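Local coordinates for probable thiosulfate sulfurtransferase (Thermus thermophilus, PDB 2EG4), which probably transfers sulfur from thiosulfate to a thiophilic acceptor such as cyanide, and binds a zinc ion, at residues R13-P16 with A17-G21; Q90-T93 with E94-P98; L122-A125 with D126-A129. All blocks are in the same frame, centred on the assembly; numbering follows the deposited sequence.

Contact 1 (R13-P16 with A17-G21); sequences RPRP and AYEAG. With SO4 (sulfate ion), chain F.
R13, just ahead of the N-cap P14, and R15, in the first turn of helix 15-20, reach forward to grip its far end and outer flank, within the beta-alpha-beta unit that links strand 8-11 to strand 27-28 of a rhodanese-like domain. The backbone bonds are of the i to i+4 kind: Y18 N donates to the carbonyl of P14, E19 N to R15 O, and A20 N, less straight, to P16 O. On the outer flank the contact is one of charge. R15 sets CG anti to its own N (chi1 -180°), and a bend at chi3 brings the guanidinium round beside the carboxylate of E19. NH1 of R15 meets the anti lone pair of E19 OE2 at 2.7 Å, almost in the guanidinium plane, although the two flat groups are turned 57° from each other. Elsewhere on the guanidinium edge, on the NE and NH2 side, lies a sulfate ion, probably from the crystallisation liquor: R15 NE donates to its O1 at 2.7 Å and R15 NH2 to its O4 at 2.9 Å. E105 pairs with R15 NH2 as well, and H28 also holds the sulfate. An alanine in place of R15 is likely to leave the E19 carboxylate without its charged mate and the sulfate with a weaker hold. Packing is seen at R13, whose guanidinium lays one face over A17 CB and the backbone N of Y18, while D11 forms a salt bridge with its NH2. The Y18 ring stacks on H22, and its hydroxyl is hydrogen-bonded to A26 O. A water accepts from R13 NH1 and donates to A17 O. Beyond the helix, where G21 has positive phi, R13 NH2 donates to G21 O at 2.7 Å, with the oxygen 1° out of the guanidinium plane.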
ATOM      1  N   ARG A  13       1.674  13.055   4.080  1.00 13.09           N
ATOM      2  CA  ARG A  13       2.985  13.597   4.408  1.00 14.50           C
ATOM      3  C   ARG A  13       3.213  13.585   5.913  1.00 13.72           C
ATOM      4  O   ARG A  13       2.278  13.407   6.696  1.00 15.35           O
ATOM      5  CB  ARG A  13       3.086  15.049   3.908  1.00 14.52           C
ATOM      6  CG  ARG A  13       2.937  15.169   2.395  1.00 12.50           C
ATOM      7  CD  ARG A  13       2.980  16.658   1.985  1.00 13.25           C
ATOM      8  NE  ARG A  13       1.837  17.378   2.565  1.00 14.47           N
ATOM      9  CZ  ARG A  13       1.790  18.701   2.736  1.00 16.15           C
ATOM     10  NH1 ARG A  13       2.824  19.463   2.378  1.00 14.77           N
ATOM     11  NH2 ARG A  13       0.718  19.265   3.276  1.00 14.17           N
ATOM     12  N   PRO A  14       4.472  13.763   6.339  1.00 17.86           N
ATOM     13  CA  PRO A  14       4.762  13.788   7.775  1.00 21.95           C
ATOM     14  C   PRO A  14       3.972  14.954   8.404  1.00 23.08           C
ATOM     15  O   PRO A  14       3.686  15.977   7.745  1.00 19.09           O
ATOM     16  CB  PRO A  14       6.272  14.015   7.814  1.00 21.78           C
ATOM     17  CG  PRO A  14       6.746  13.315   6.576  1.00 23.09           C
ATOM     18  CD  PRO A  14       5.712  13.743   5.540  1.00 18.00           C
ATOM     19  N   ARG A  15       3.621  14.817   9.676  1.00 20.50           N
ATOM     20  CA  ARG A  15       2.835  15.845  10.338  1.00 21.37           C
ATOM     21  C   ARG A  15       3.384  17.269  10.229  1.00 22.60           C
ATOM     22  O   ARG A  15       2.612  18.203  10.050  1.00 21.46           O
ATOM     23  CB  ARG A  15       2.596  15.466  11.815  1.00 23.83           C
ATOM     24  CG  ARG A  15       1.772  16.491  12.599  1.00 23.75           C
ATOM     25  CD  ARG A  15       1.069  15.846  13.803  1.00 26.75           C
ATOM     26  NE  ARG A  15      -0.243  15.297  13.452  1.00 26.85           N
ATOM     27  CZ  ARG A  15      -1.328  16.033  13.211  1.00 31.09           C
ATOM     28  NH1 ARG A  15      -1.267  17.357  13.289  1.00 30.04           N
ATOM     29  NH2 ARG A  15      -2.476  15.444  12.882  1.00 30.64           N
ATOM     30  N   PRO A  16       4.707  17.460  10.346  1.00 21.76           N
ATOM     31  CA  PRO A  16       5.249  18.823  10.238  1.00 22.56           C
ATOM     32  C   PRO A  16       4.823  19.501   8.936  1.00 22.40           C
ATOM     33  O   PRO A  16       4.408  20.658   8.923  1.00 20.43           O
ATOM     34  CB  PRO A  16       6.758  18.600  10.286  1.00 26.01           C
ATOM     35  CG  PRO A  16       6.888  17.420  11.190  1.00 27.66           C
ATOM     36  CD  PRO A  16       5.771  16.499  10.698  1.00 24.74           C
ATOM     37  N   ALA A  17       4.940  18.765   7.841  1.00 22.30           N
ATOM     38  CA  ALA A  17       4.561  19.294   6.537  1.00 20.97           C
ATOM     39  C   ALA A  17       3.067  19.579   6.513  1.00 17.94           C
ATOM     40  O   ALA A  17       2.624  20.609   6.014  1.00 16.23           O
ATOM     41  CB  ALA A  17       4.930  18.303   5.449  1.00 21.58           C
ATOM     42  N   TYR A  18       2.279  18.645   7.029  1.00 17.22           N
ATOM     43  CA  TYR A  18       0.839  18.828   7.083  1.00 15.12           C
ATOM     44  C   TYR A  18       0.500  20.119   7.858  1.00 16.36           C
ATOM     45  O   TYR A  18      -0.322  20.925   7.422  1.00 16.37           O
ATOM     46  CB  TYR A  18       0.206  17.637   7.797  1.00 16.33           C
ATOM     47  CG  TYR A  18      -1.283  17.772   8.014  1.00 16.20           C
ATOM     48  CD1 TYR A  18      -2.192  17.500   6.990  1.00 15.99           C
ATOM     49  CD2 TYR A  18      -1.790  18.128   9.264  1.00 18.34           C
ATOM     50  CE1 TYR A  18      -3.573  17.566   7.206  1.00 16.16           C
ATOM     51  CE2 TYR A  18      -3.175  18.209   9.483  1.00 17.07           C
ATOM     52  CZ  TYR A  18      -4.051  17.927   8.455  1.00 15.54           C
ATOM     53  OH  TYR A  18      -5.421  18.029   8.628  1.00 18.28           O
ATOM     54  N   GLU A  19       1.148  20.295   9.004  1.00 19.63           N
ATOM     55  CA  GLU A  19       0.892  21.463   9.835  1.00 22.39           C
ATOM     56  C   GLU A  19       1.344  22.782   9.205  1.00 23.93           C
ATOM     57  O   GLU A  19       0.801  23.855   9.518  1.00 26.72           O
ATOM     58  CB  GLU A  19       1.523  21.243  11.216  1.00 21.76           C
ATOM     59  CG  GLU A  19       0.668  20.265  12.037  1.00 26.50           C
ATOM     60  CD  GLU A  19       1.218  19.979  13.422  1.00 33.31           C
ATOM     61  OE1 GLU A  19       2.039  20.772  13.915  1.00 36.85           O
ATOM     62  OE2 GLU A  19       0.815  18.958  14.021  1.00 32.48           O
ATOM     63  N   ALA A  20       2.318  22.703   8.304  1.00 22.80           N
ATOM     64  CA  ALA A  20       2.823  23.894   7.625  1.00 21.26           C
ATOM     65  C   ALA A  20       1.828  24.388   6.568  1.00 22.68           C
ATOM     66  O   ALA A  20       1.889  25.545   6.120  1.00 23.86           O
ATOM     67  CB  ALA A  20       4.177  23.583   6.981  1.00 21.39           C
ATOM     68  N   GLY A  21       0.904  23.513   6.183  1.00 17.71           N
ATOM     69  CA  GLY A  21      -0.092  23.855   5.194  1.00 17.98           C
ATOM     70  C   GLY A  21      -0.573  22.620   4.434  1.00 18.60           C
ATOM     71  O   GLY A  21       0.231  21.894   3.843  1.00 16.12           O
TER
HETATM   72  S   SO4 F 505      -1.479  11.953  13.438  1.00 57.52           S
HETATM   73  O1  SO4 F 505      -0.117  12.580  13.446  1.00 57.63           O
HETATM   74  O2  SO4 F 505      -1.357  10.493  13.110  1.00 60.44           O
HETATM   75  O3  SO4 F 505      -2.107  12.111  14.791  1.00 60.71           O
HETATM   76  O4  SO4 F 505      -2.335  12.626  12.407  1.00 57.31           O
HETATM   77  O   HOH W   1       3.268  22.110   3.654  1.00 15.39           O

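Contact 2 (Q90-T93 with E94-P98)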
ATOM      1  N   GLN A  90      -7.982   7.449  -4.966  1.00 20.73           N
ATOM      2  CA  GLN A  90      -7.199   7.974  -6.069  1.00 19.83           C
ATOM      3  C   GLN A  90      -5.941   8.594  -5.476  1.00 19.34           C
ATOM      4  O   GLN A  90      -6.004   9.192  -4.409  1.00 20.14           O
ATOM      5  CB  GLN A  90      -7.998   9.041  -6.821  1.00 24.89           C
ATOM      6  CG  GLN A  90      -7.301   9.614  -8.028  1.00 34.22           C
ATOM      7  CD  GLN A  90      -8.226  10.525  -8.816  1.00 40.56           C
ATOM      8  OE1 GLN A  90      -9.410  10.222  -8.983  1.00 44.80           O
ATOM      9  NE2 GLN A  90      -7.694  11.639  -9.307  1.00 43.10           N
ATOM     10  N   LEU A  91      -4.818   8.434  -6.169  1.00 17.59           N
ATOM     11  CA  LEU A  91      -3.535   8.990  -5.741  1.00 17.58           C
ATOM     12  C   LEU A  91      -3.315  10.319  -6.478  1.00 18.71           C
ATOM     13  O   LEU A  91      -3.644  10.440  -7.660  1.00 20.54           O
ATOM     14  CB  LEU A  91      -2.393   8.038  -6.104  1.00 19.16           C
ATOM     15  CG  LEU A  91      -2.389   6.625  -5.514  1.00 26.69           C
ATOM     16  CD1 LEU A  91      -1.274   5.815  -6.166  1.00 28.52           C
ATOM     17  CD2 LEU A  91      -2.195   6.696  -4.015  1.00 28.11           C
ATOM     18  N   TRP A  92      -2.712  11.285  -5.792  1.00 15.13           N
ATOM     19  CA  TRP A  92      -2.433  12.596  -6.379  1.00 14.24           C
ATOM     20  C   TRP A  92      -1.013  12.926  -5.916  1.00 16.38           C
ATOM     21  O   TRP A  92      -0.800  13.258  -4.755  1.00 16.07           O
ATOM     22  CB  TRP A  92      -3.451  13.586  -5.830  1.00 17.74           C
ATOM     23  CG  TRP A  92      -3.430  14.930  -6.482  1.00 15.29           C
ATOM     24  CD1 TRP A  92      -2.764  15.281  -7.613  1.00 16.94           C
ATOM     25  CD2 TRP A  92      -4.160  16.084  -6.060  1.00 18.36           C
ATOM     26  NE1 TRP A  92      -3.039  16.598  -7.932  1.00 18.62           N
ATOM     27  CE2 TRP A  92      -3.893  17.112  -6.996  1.00 16.15           C
ATOM     28  CE3 TRP A  92      -5.017  16.351  -4.987  1.00 16.78           C
ATOM     29  CZ2 TRP A  92      -4.452  18.390  -6.888  1.00 16.40           C
ATOM     30  CZ3 TRP A  92      -5.583  17.628  -4.876  1.00 16.23           C
ATOM     31  CH2 TRP A  92      -5.293  18.630  -5.825  1.00 16.82           C
ATOM     32  N   THR A  93      -0.054  12.841  -6.832  1.00 15.52           N
ATOM     33  CA  THR A  93       1.357  13.025  -6.498  1.00 14.54           C
ATOM     34  C   THR A  93       1.995  14.353  -6.871  1.00 16.13           C
ATOM     35  O   THR A  93       3.115  14.633  -6.485  1.00 15.98           O
ATOM     36  CB  THR A  93       2.219  11.912  -7.134  1.00 20.06           C
ATOM     37  OG1 THR A  93       2.077  11.965  -8.563  1.00 18.39           O
ATOM     38  CG2 THR A  93       1.785  10.526  -6.633  1.00 18.22           C
ATOM     39  N   GLU A  94       1.280  15.161  -7.634  1.00 16.91           N
ATOM     40  CA  GLU A  94       1.831  16.444  -8.057  1.00 19.05           C
ATOM     41  C   GLU A  94       0.688  17.323  -8.519  1.00 17.74           C
ATOM     42  O   GLU A  94      -0.248  16.829  -9.142  1.00 18.80           O
ATOM     43  CB  GLU A  94       2.832  16.218  -9.200  1.00 24.54           C
ATOM     44  CG  GLU A  94       2.405  16.681 -10.580  1.00 39.51           C
ATOM     45  CD  GLU A  94       2.463  18.193 -10.732  1.00 44.41           C
ATOM     46  OE1 GLU A  94       3.437  18.806 -10.240  1.00 49.01           O
ATOM     47  OE2 GLU A  94       1.544  18.770 -11.352  1.00 48.05           O
ATOM     48  N   GLY A  95       0.757  18.616  -8.209  1.00 17.69           N
ATOM     49  CA  GLY A  95      -0.290  19.527  -8.651  1.00 18.45           C
ATOM     50  C   GLY A  95      -1.178  20.070  -7.548  1.00 18.12           C
ATOM     51  O   GLY A  95      -1.935  21.026  -7.755  1.00 18.38           O
ATOM     52  N   TRP A  96      -1.080  19.469  -6.366  1.00 15.27           N
ATOM     53  CA  TRP A  96      -1.869  19.884  -5.215  1.00 12.87           C
ATOM     54  C   TRP A  96      -1.178  20.979  -4.372  1.00 11.81           C
ATOM     55  O   TRP A  96      -1.829  21.649  -3.571  1.00 14.66           O
ATOM     56  CB  TRP A  96      -2.121  18.665  -4.280  1.00 14.07           C
ATOM     57  CG  TRP A  96      -0.850  17.928  -3.890  1.00 13.71           C
ATOM     58  CD1 TRP A  96      -0.312  16.835  -4.507  1.00 13.56           C
ATOM     59  CD2 TRP A  96       0.052  18.270  -2.829  1.00 13.07           C
ATOM     60  NE1 TRP A  96       0.868  16.475  -3.904  1.00 12.55           N
ATOM     61  CE2 TRP A  96       1.115  17.345  -2.870  1.00 11.92           C
ATOM     62  CE3 TRP A  96       0.062  19.273  -1.848  1.00 13.17           C
ATOM     63  CZ2 TRP A  96       2.177  17.393  -1.976  1.00 13.18           C
ATOM     64  CZ3 TRP A  96       1.117  19.321  -0.949  1.00 14.28           C
ATOM     65  CH2 TRP A  96       2.162  18.387  -1.020  1.00 14.68           C
ATOM     66  N   GLU A  97       0.131  21.135  -4.560  1.00 14.72           N
ATOM     67  CA  GLU A  97       0.946  22.039  -3.760  1.00 14.41           C
ATOM     68  C   GLU A  97       0.481  23.484  -3.684  1.00 13.69           C
ATOM     69  O   GLU A  97       0.596  24.107  -2.626  1.00 16.99           O
ATOM     70  CB  GLU A  97       2.413  21.954  -4.208  1.00 14.88           C
ATOM     71  CG  GLU A  97       3.025  20.533  -4.041  1.00 15.97           C
ATOM     72  CD  GLU A  97       2.915  19.635  -5.289  1.00 16.04           C
ATOM     73  OE1 GLU A  97       2.085  19.896  -6.180  1.00 15.76           O
ATOM     74  OE2 GLU A  97       3.667  18.643  -5.363  1.00 17.38           O
ATOM     75  N   PRO A  98      -0.059  24.032  -4.784  1.00 14.59           N
ATOM     76  CA  PRO A  98      -0.522  25.429  -4.727  1.00 16.45           C
ATOM     77  C   PRO A  98      -1.695  25.617  -3.763  1.00 16.14           C
ATOM     78  O   PRO A  98      -1.976  26.742  -3.307  1.00 18.58           O
ATOM     79  CB  PRO A  98      -0.969  25.703  -6.165  1.00 16.24           C
ATOM     80  CG  PRO A  98      -0.036  24.839  -6.974  1.00 18.38           C
ATOM     81  CD  PRO A  98      -0.040  23.538  -6.170  1.00 14.26           C
TER
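The indole of W92 carries the CB of W96 on one face, while the ring of W96 turns its edge toward that same indole in a T-shaped (edge-to-face) pair. The five-membered rings have centroids 5.2 Å apart and planes inclined at 77°. The CH-pi contact is well centred: W96 CB stands 3.4 Å from the centroid of the W92 six-membered ring and only 6° off its normal. W96 CA comes over the same face, 3.4 Å from W92 CZ2. At the rim of the second indole, near its plane, lies the backbone carbon of T93, 3.8 Å from W96 NE1, and E97 CG rests over one of its faces. W96 holds CG between its backbone N and carbonyl carbon (chi1 53°), a turn that folds the ring back toward the end of the strand. The intervening turn is fastened by G95 N, which donates to the syn lone pair of E97 OE1 at 2.7 Å. G95 has positive phi, and a CB here would collide with the carbonyl oxygen of E94. The tryptophan pair sits at the exit from strand 89-92, an outermost strand of the parallel sheet in the first rhodanese-like domain. W92 also packs on V65 and Y67 of strand 64-67, W96 NE1 donates to D68 O just beyond that strand, and T93 lies against L75 of helix 73-84.

Contact 3 (L122-A125 with D126-A129); sequences LLTA and DEAA
E127 OE1 is approached by several groups: the backbone N of T124 at 2.8 Å, the guanidinium of R212 in a salt bridge, and a water that also lies near L122 O. The T124 bond comes from the anti side of this oxygen and lies 35° out of the carboxylate plane, at an N-H...O angle of 155°. E127 OE2 faces R119 in a second salt bridge, so that two arginines hold the carboxylate and would probably keep it ionised. The return bond runs from E127 N to T124 OG1 at 3.2 Å. The reciprocal pair is a capping box at the N terminus of helix 125-129, with T124 as N-cap, in the second rhodanese-like domain. T124 OG1 sits between its own N and carbonyl carbon (chi1 55°), which turns the hydroxyl toward the first turn of the helix, while E127 runs extended beyond CG to fold back across it; E127 CG lies 3.3 Å from T124 OG1. Behind the cap the regular helix bonds begin, with A128 N donating to T124 O at 2.8 Å and A129 N to A125 O at 2.9 Å. Apolar cover comes from L123, whose CD2 lies 3.8 Å from E127 CB and whose CD1 is in looser contact with A128 CB. Y214 packs against L123, A125 and A128, and the A125 methyl also touches E220 of helix 217-223; the side chain of A125 is about 11 Å from that of H219, a zinc ligand.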
ATOM      1  N   LEU A 122      -5.647  -8.231  -1.826  1.00 21.08           N
ATOM      2  CA  LEU A 122      -4.661  -8.790  -0.928  1.00 20.08           C
ATOM      3  C   LEU A 122      -4.181 -10.213  -1.145  1.00 21.02           C
ATOM      4  O   LEU A 122      -4.875 -11.026  -1.732  1.00 24.05           O
ATOM      5  CB  LEU A 122      -5.269  -8.710   0.478  1.00 20.52           C
ATOM      6  CG  LEU A 122      -4.596  -9.308   1.706  1.00 21.11           C
ATOM      7  CD1 LEU A 122      -3.433  -8.429   2.110  1.00 20.58           C
ATOM      8  CD2 LEU A 122      -5.623  -9.419   2.847  1.00 18.73           C
ATOM      9  N   LEU A 123      -2.978 -10.473  -0.656  1.00 18.31           N
ATOM     10  CA  LEU A 123      -2.421 -11.819  -0.589  1.00 22.41           C
ATOM     11  C   LEU A 123      -2.086 -12.086   0.895  1.00 19.94           C
ATOM     12  O   LEU A 123      -1.379 -11.308   1.532  1.00 19.05           O
ATOM     13  CB  LEU A 123      -1.105 -11.947  -1.352  1.00 24.10           C
ATOM     14  CG  LEU A 123      -1.174 -12.017  -2.865  1.00 28.37           C
ATOM     15  CD1 LEU A 123       0.252 -12.103  -3.389  1.00 26.12           C
ATOM     16  CD2 LEU A 123      -2.000 -13.218  -3.303  1.00 29.63           C
ATOM     17  N   THR A 124      -2.584 -13.189   1.437  1.00 21.32           N
ATOM     18  CA  THR A 124      -2.229 -13.574   2.791  1.00 19.97           C
ATOM     19  C   THR A 124      -0.970 -14.417   2.544  1.00 21.44           C
ATOM     20  O   THR A 124      -0.656 -14.713   1.380  1.00 23.45           O
ATOM     21  CB  THR A 124      -3.282 -14.501   3.413  1.00 21.28           C
ATOM     22  OG1 THR A 124      -3.473 -15.622   2.542  1.00 21.32           O
ATOM     23  CG2 THR A 124      -4.619 -13.774   3.601  1.00 21.80           C
ATOM     24  N   ALA A 125      -0.281 -14.825   3.607  1.00 19.64           N
ATOM     25  CA  ALA A 125       0.936 -15.635   3.474  1.00 19.53           C
ATOM     26  C   ALA A 125       0.624 -16.914   2.731  1.00 20.44           C
ATOM     27  O   ALA A 125       1.374 -17.333   1.853  1.00 21.30           O
ATOM     28  CB  ALA A 125       1.514 -15.981   4.831  1.00 19.99           C
ATOM     29  N   ASP A 126      -0.480 -17.546   3.095  1.00 22.17           N
ATOM     30  CA  ASP A 126      -0.859 -18.783   2.417  1.00 23.76           C
ATOM     31  C   ASP A 126      -1.095 -18.585   0.926  1.00 24.02           C
ATOM     32  O   ASP A 126      -0.723 -19.434   0.099  1.00 24.14           O
ATOM     33  CB  ASP A 126      -2.105 -19.359   3.072  1.00 28.41           C
ATOM     34  CG  ASP A 126      -1.762 -20.310   4.177  1.00 36.05           C
ATOM     35  OD1 ASP A 126      -1.793 -21.535   3.918  1.00 41.78           O
ATOM     36  OD2 ASP A 126      -1.430 -19.832   5.286  1.00 36.12           O
ATOM     37  N   GLU A 127      -1.702 -17.457   0.569  1.00 20.92           N
ATOM     38  CA  GLU A 127      -1.975 -17.184  -0.832  1.00 21.47           C
ATOM     39  C   GLU A 127      -0.670 -16.852  -1.547  1.00 22.43           C
ATOM     40  O   GLU A 127      -0.461 -17.258  -2.688  1.00 23.28           O
ATOM     41  CB  GLU A 127      -2.983 -16.039  -0.964  1.00 20.57           C
ATOM     42  CG  GLU A 127      -4.381 -16.455  -0.488  1.00 23.27           C
ATOM     43  CD  GLU A 127      -5.293 -15.279  -0.191  1.00 25.05           C
ATOM     44  OE1 GLU A 127      -4.785 -14.142  -0.071  1.00 23.52           O
ATOM     45  OE2 GLU A 127      -6.509 -15.504  -0.055  1.00 26.89           O
ATOM     46  N   ALA A 128       0.221 -16.138  -0.870  1.00 20.10           N
ATOM     47  CA  ALA A 128       1.500 -15.792  -1.479  1.00 20.33           C
ATOM     48  C   ALA A 128       2.314 -17.058  -1.735  1.00 21.14           C
ATOM     49  O   ALA A 128       2.933 -17.197  -2.797  1.00 19.72           O
ATOM     50  CB  ALA A 128       2.282 -14.838  -0.575  1.00 21.29           C
ATOM     51  N   ALA A 129       2.290 -17.976  -0.769  1.00 21.62           N
ATOM     52  CA  ALA A 129       3.031 -19.236  -0.848  1.00 21.09           C
ATOM     53  C   ALA A 129       2.634 -20.097  -2.040  1.00 24.40           C
ATOM     54  O   ALA A 129       3.426 -20.907  -2.521  1.00 25.39           O
ATOM     55  CB  ALA A 129       2.810 -20.030   0.421  1.00 21.25           C
TER
HETATM   56  O   HOH W   2      -6.771 -12.197   0.159  1.00 28.93           O

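How the contacts relate
From the N terminus the three contacts follow in series, each local in sequence, with none nested in or crossing another. Contact 1 lies on the helix between strands 8-11 and 27-28, and contact 2 closes the turn after strand 89-92, the last strand of the same parallel sheet. Their centres are about 15 Å apart, yet they touch: R13 CD packs 3.6 Å from W96 CH2, joining the loop after strand 8-11 to the loop that follows the edge strand 89-92. The chain then passes to the second rhodanese-like domain, where contact 3 opens helix 125-129 on the opposite side of the chain's centre, its nearest atoms about 15 Å from contact 2 and about 22 Å from contact 1.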